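Local coordinates for protein exotoxin 5 (Staphylococcus aureus subsp. aureus COL, PDB 3R2I) that is of unknown function but belongs to the staphylococcal superantigen-like exotoxins, secreted proteins that pair an OB-fold domain with a beta-grasp domain, at residues Val79-Asn91 / Lys100-Lys112. Numbering follows the deposited sequence.
Sequences VKSEDYYGSNVLN and KVFLLGDDKNKYK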
loop_
_atom_site.group_PDB
_atom_site.type_symbol
_atom_site.label_atom_id
_atom_site.label_comp_id
_atom_site.label_asym_id
_atom_site.label_seq_id
_atom_site.Cartn_x
_atom_site.Cartn_y
_atom_site.Cartn_z
ATOM N N VAL A 79 20.758 -0.909 0.477
ATOM C CA VAL A 79 20.695 -1.564 1.774
ATOM C C VAL A 79 20.872 -3.076 1.666
ATOM O O VAL A 79 20.762 -3.655 0.580
ATOM C CB VAL A 79 19.353 -1.228 2.454
ATOM C CG1 VAL A 79 18.207 -1.807 1.677
ATOM C CG2 VAL A 79 19.326 -1.676 3.932
ATOM N N LYS A 80 21.166 -3.680 2.814
ATOM C CA LYS A 80 21.414 -5.098 2.972
ATOM C C LYS A 80 20.594 -5.547 4.193
ATOM O O LYS A 80 20.472 -4.783 5.179
ATOM C CB LYS A 80 22.912 -5.273 3.230
ATOM C CG LYS A 80 23.378 -6.685 3.451
ATOM C CD LYS A 80 24.861 -6.679 3.785
ATOM C CE LYS A 80 25.287 -7.961 4.456
ATOM N NZ LYS A 80 26.709 -7.905 4.933
ATOM N N SER A 81 20.031 -6.752 4.173
ATOM C CA SER A 81 19.218 -7.161 5.322
ATOM C C SER A 81 20.065 -7.591 6.492
ATOM O O SER A 81 21.131 -8.194 6.305
ATOM C CB SER A 81 18.232 -8.287 5.002
ATOM O OG SER A 81 18.806 -9.576 5.031
ATOM N N GLU A 82 19.569 -7.257 7.687
ATOM C CA GLU A 82 20.152 -7.604 8.973
ATOM C C GLU A 82 19.074 -8.317 9.773
ATOM O O GLU A 82 17.865 -8.122 9.550
ATOM C CB GLU A 82 20.454 -6.365 9.807
ATOM C CG GLU A 82 21.358 -5.297 9.208
ATOM C CD GLU A 82 21.360 -4.011 10.054
ATOM O OE1 GLU A 82 21.306 -2.908 9.457
ATOM O OE2 GLU A 82 21.351 -4.116 11.319
ATOM N N ASP A 83 19.529 -9.046 10.782
ATOM C CA ASP A 83 18.676 -9.757 11.714
ATOM C C ASP A 83 18.087 -8.786 12.713
ATOM O O ASP A 83 18.743 -7.822 13.134
ATOM C CB ASP A 83 19.516 -10.780 12.513
ATOM C CG ASP A 83 18.715 -11.475 13.636
ATOM O OD1 ASP A 83 17.552 -11.828 13.431
ATOM O OD2 ASP A 83 19.259 -11.702 14.733
ATOM N N TYR A 84 16.841 -9.027 13.098
ATOM C CA TYR A 84 16.200 -8.243 14.172
ATOM C C TYR A 84 15.418 -9.252 15.026
ATOM O O TYR A 84 14.245 -9.530 14.773
ATOM C CB TYR A 84 15.323 -7.111 13.623
ATOM C CG TYR A 84 14.663 -6.245 14.676
ATOM C CD1 TYR A 84 15.362 -5.227 15.327
ATOM C CD2 TYR A 84 13.337 -6.434 15.003
ATOM C CE1 TYR A 84 14.718 -4.421 16.301
ATOM C CE2 TYR A 84 12.692 -5.657 15.956
ATOM C CZ TYR A 84 13.377 -4.655 16.595
ATOM O OH TYR A 84 12.693 -3.922 17.526
ATOM N N TYR A 85 16.107 -9.842 15.996
ATOM C CA TYR A 85 15.500 -10.835 16.898
ATOM C C TYR A 85 14.739 -11.914 16.137
ATOM O O TYR A 85 13.588 -12.244 16.484
ATOM C CB TYR A 85 14.594 -10.147 17.951
ATOM C CG TYR A 85 15.327 -9.020 18.591
ATOM C CD1 TYR A 85 16.442 -9.252 19.386
ATOM C CD2 TYR A 85 14.976 -7.708 18.322
ATOM C CE1 TYR A 85 17.183 -8.202 19.901
ATOM C CE2 TYR A 85 15.695 -6.664 18.868
ATOM C CZ TYR A 85 16.784 -6.917 19.656
ATOM O OH TYR A 85 17.464 -5.841 20.173
ATOM N N GLY A 86 15.376 -12.436 15.081
ATOM C CA GLY A 86 14.775 -13.497 14.262
ATOM C C GLY A 86 14.046 -13.094 12.996
ATOM O O GLY A 86 13.693 -13.958 12.208
ATOM N N SER A 87 13.740 -11.812 12.820
ATOM C CA SER A 87 13.119 -11.354 11.568
ATOM C C SER A 87 14.217 -10.634 10.796
ATOM O O SER A 87 15.096 -9.982 11.403
ATOM C CB SER A 87 11.997 -10.340 11.774
ATOM O OG SER A 87 10.942 -10.809 12.567
ATOM N N ASN A 88 14.164 -10.727 9.477
ATOM C CA ASN A 88 15.118 -10.021 8.651
ATOM C C ASN A 88 14.519 -8.652 8.318
ATOM O O ASN A 88 13.342 -8.548 7.995
ATOM C CB ASN A 88 15.471 -10.838 7.410
ATOM C CG ASN A 88 16.288 -12.071 7.752
ATOM O OD1 ASN A 88 17.152 -12.041 8.636
ATOM N ND2 ASN A 88 16.074 -13.134 7.019
ATOM N N VAL A 89 15.328 -7.609 8.462
ATOM C CA VAL A 89 14.902 -6.248 8.212
ATOM C C VAL A 89 15.912 -5.435 7.406
ATOM O O VAL A 89 17.084 -5.792 7.302
ATOM C CB VAL A 89 14.710 -5.480 9.533
ATOM C CG1 VAL A 89 13.758 -6.212 10.406
ATOM C CG2 VAL A 89 16.057 -5.248 10.268
ATOM N N LEU A 90 15.415 -4.345 6.837
ATOM C CA LEU A 90 16.221 -3.386 6.109
ATOM C C LEU A 90 16.285 -2.108 6.938
ATOM O O LEU A 90 15.284 -1.466 7.158
ATOM C CB LEU A 90 15.606 -3.073 4.744
ATOM C CG LEU A 90 15.468 -4.222 3.736
ATOM C CD1 LEU A 90 14.812 -3.699 2.476
ATOM C CD2 LEU A 90 16.825 -4.918 3.390
ATOM N N ASN A 91 17.447 -1.785 7.480
ATOM C CA ASN A 91 17.586 -0.559 8.243
ATOM C C ASN A 91 18.249 0.521 7.406
ATOM O O ASN A 91 19.327 0.296 6.839
ATOM C CB ASN A 91 18.462 -0.785 9.457
ATOM C CG ASN A 91 17.815 -1.642 10.469
ATOM O OD1 ASN A 91 16.676 -1.372 10.867
ATOM N ND2 ASN A 91 18.553 -2.634 10.975
ATOM N N LYS A 100 12.765 0.879 9.389
ATOM C CA LYS A 100 13.077 -0.524 9.647
ATOM C C LYS A 100 12.007 -1.310 8.887
ATOM O O LYS A 100 10.858 -1.357 9.287
ATOM C CB LYS A 100 13.160 -0.848 11.146
ATOM C CG LYS A 100 13.341 -2.351 11.433
ATOM C CD LYS A 100 13.514 -2.672 12.922
ATOM C CE LYS A 100 14.991 -2.589 13.443
ATOM N NZ LYS A 100 15.684 -1.300 13.574
ATOM N N VAL A 101 12.386 -1.862 7.731
ATOM C CA VAL A 101 11.450 -2.567 6.863
ATOM C C VAL A 101 11.607 -4.065 7.005
ATOM O O VAL A 101 12.674 -4.617 6.710
ATOM C CB VAL A 101 11.630 -2.095 5.423
ATOM C CG1 VAL A 101 10.611 -2.779 4.481
ATOM C CG2 VAL A 101 11.448 -0.580 5.369
ATOM N N PHE A 102 10.536 -4.706 7.482
ATOM C CA PHE A 102 10.526 -6.142 7.757
ATOM C C PHE A 102 10.332 -6.933 6.492
ATOM O O PHE A 102 9.612 -6.494 5.567
ATOM C CB PHE A 102 9.444 -6.510 8.791
ATOM C CG PHE A 102 9.765 -6.059 10.184
ATOM C CD1 PHE A 102 9.754 -4.706 10.523
ATOM C CD2 PHE A 102 10.095 -6.968 11.165
ATOM C CE1 PHE A 102 10.087 -4.280 11.804
ATOM C CE2 PHE A 102 10.432 -6.542 12.460
ATOM C CZ PHE A 102 10.421 -5.201 12.778
ATOM N N LEU A 103 11.021 -8.070 6.441
ATOM C CA LEU A 103 10.968 -8.994 5.323
ATOM C C LEU A 103 10.428 -10.274 5.902
ATOM O O LEU A 103 11.041 -10.894 6.756
ATOM C CB LEU A 103 12.350 -9.196 4.736
ATOM C CG LEU A 103 13.094 -7.917 4.333
ATOM C CD1 LEU A 103 14.592 -8.250 4.016
ATOM C CD2 LEU A 103 12.369 -7.293 3.155
ATOM N N LEU A 104 9.242 -10.627 5.449
ATOM C CA LEU A 104 8.509 -11.763 5.945
ATOM C C LEU A 104 8.074 -12.649 4.798
ATOM O O LEU A 104 8.091 -12.245 3.641
ATOM C CB LEU A 104 7.255 -11.270 6.704
ATOM C CG LEU A 104 7.480 -10.346 7.905
ATOM C CD1 LEU A 104 6.171 -9.683 8.327
ATOM C CD2 LEU A 104 8.144 -11.119 9.092
ATOM N N GLY A 105 7.706 -13.866 5.158
ATOM C CA GLY A 105 7.201 -14.870 4.220
ATOM C C GLY A 105 8.140 -15.220 3.103
ATOM O O GLY A 105 9.319 -15.439 3.329
ATOM N N ASP A 106 7.594 -15.274 1.892
ATOM C CA ASP A 106 8.376 -15.603 0.716
ATOM C C ASP A 106 9.563 -14.644 0.501
ATOM O O ASP A 106 10.575 -15.051 -0.073
ATOM C CB ASP A 106 7.486 -15.614 -0.542
ATOM C CG ASP A 106 6.491 -16.797 -0.582
ATOM O OD1 ASP A 106 6.639 -17.790 0.182
ATOM O OD2 ASP A 106 5.557 -16.730 -1.418
ATOM N N ASP A 107 9.460 -13.395 0.968
ATOM C CA ASP A 107 10.548 -12.407 0.758
ATOM C C ASP A 107 11.549 -12.342 1.909
ATOM O O ASP A 107 12.494 -11.524 1.884
ATOM C CB ASP A 107 9.982 -10.998 0.464
ATOM C CG ASP A 107 9.207 -10.924 -0.873
ATOM O OD1 ASP A 107 8.409 -11.848 -1.185
ATOM O OD2 ASP A 107 9.369 -9.919 -1.616
ATOM N N LYS A 108 11.382 -13.246 2.872
ATOM C CA LYS A 108 12.190 -13.263 4.091
ATOM C C LYS A 108 13.682 -13.203 3.874
ATOM O O LYS A 108 14.395 -12.558 4.638
ATOM C CB LYS A 108 11.894 -14.508 4.952
ATOM C CG LYS A 108 12.795 -14.547 6.191
ATOM C CD LYS A 108 12.502 -15.649 7.204
ATOM C CE LYS A 108 13.332 -15.395 8.513
ATOM N NZ LYS A 108 13.058 -16.396 9.600
ATOM N N ASN A 109 14.157 -13.879 2.843
ATOM C CA ASN A 109 15.582 -13.962 2.595
ATOM C C ASN A 109 15.995 -13.265 1.329
ATOM O O ASN A 109 17.052 -13.591 0.762
ATOM C CB ASN A 109 15.949 -15.463 2.535
ATOM C CG ASN A 109 15.976 -16.105 3.918
ATOM O OD1 ASN A 109 16.503 -15.524 4.858
ATOM N ND2 ASN A 109 15.440 -17.307 4.038
ATOM N N LYS A 110 15.263 -12.222 0.956
ATOM C CA LYS A 110 15.489 -11.604 -0.347
ATOM C C LYS A 110 16.574 -10.534 -0.531
ATOM O O LYS A 110 16.999 -10.282 -1.680
ATOM C CB LYS A 110 14.146 -11.129 -0.942
ATOM C CG LYS A 110 14.171 -11.064 -2.482
ATOM C CD LYS A 110 12.752 -11.230 -3.138
ATOM C CE LYS A 110 12.030 -9.937 -3.454
ATOM N NZ LYS A 110 12.582 -9.274 -4.692
ATOM N N TYR A 111 17.079 -9.923 0.523
ATOM C CA TYR A 111 18.079 -8.867 0.248
ATOM C C TYR A 111 19.363 -9.061 1.055
ATOM O O TYR A 111 19.907 -8.117 1.601
ATOM C CB TYR A 111 17.442 -7.474 0.504
ATOM C CG TYR A 111 16.163 -7.196 -0.307
ATOM C CD1 TYR A 111 14.914 -7.442 0.226
ATOM C CD2 TYR A 111 16.220 -6.701 -1.608
ATOM C CE1 TYR A 111 13.756 -7.198 -0.494
ATOM C CE2 TYR A 111 15.057 -6.453 -2.340
ATOM C CZ TYR A 111 13.827 -6.698 -1.768
ATOM O OH TYR A 111 12.651 -6.491 -2.469
ATOM N N LYS A 112 19.856 -10.290 1.103
ATOM C CA LYS A 112 21.057 -10.581 1.881
ATOM C C LYS A 112 22.273 -9.871 1.316
ATOM O O LYS A 112 23.175 -9.489 2.069
ATOM C CB LYS A 112 21.292 -12.086 1.987
ATOM C CG LYS A 112 20.168 -12.841 2.734
ATOM C CD LYS A 112 20.370 -14.369 2.596
ATOM C CE LYS A 112 19.233 -15.192 3.244
ATOM N NZ LYS A 112 19.281 -16.655 2.835
HETATM O O HOH W 1 22.769 -9.625 4.715
HETATM O O HOH W 2 16.875 -11.033 4.015
HETATM O O HOH W 3 17.678 -15.555 7.151
#
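Leu90 and Val101 form an antiparallel hydrogen-bonded pair, each backbone N donating to the other's O, at 2.8 Å from Leu90 N to Val101 O and 3.0 Å from Val101 N to Leu90 O. The pair belongs to the hairpin of strands 87-94 and 97-103, part of the OB-fold barrel. On the face carrying Leu90, apolar side chains suit the buried interior: Leu90 CD2 meets Leu103 CD1 and, at 3.9 Å, the CB that Tyr111 contributes, and all three residues also pack on Ile139 of strand 133-141.

The other face is aromatic and amphipathic. Val89 CG1 sits over the Phe102 ring, 3.9 Å from its centroid, while the Tyr84 ring stands almost perpendicular to that of Phe102, their planes at 89°. Lys100 lays CD over one face of Tyr84, with Tyr85 on the opposite face. Bends at chi3 (-87°) and chi4 (70°) then turn Lys100 NZ back to Asn91 OD1 (2.9 Å), a neutral acceptor whose ND2 donates to Glu82 OE1.

Polar groups tie the loop after strand 97-103 to strands 77-84 and 87-94. Asn88 ND2 donates to Lys108 O (3.0 Å), lying above that carbonyl's plane, and Ser81 N donates to Tyr111 O. Waters bridge Ser81 OG to Lys108 O and Ser81 O to Lys112 O. The chemistry thus implies an apolar barrel interior on one face, and a loop fastened largely through its main-chain carbonyls.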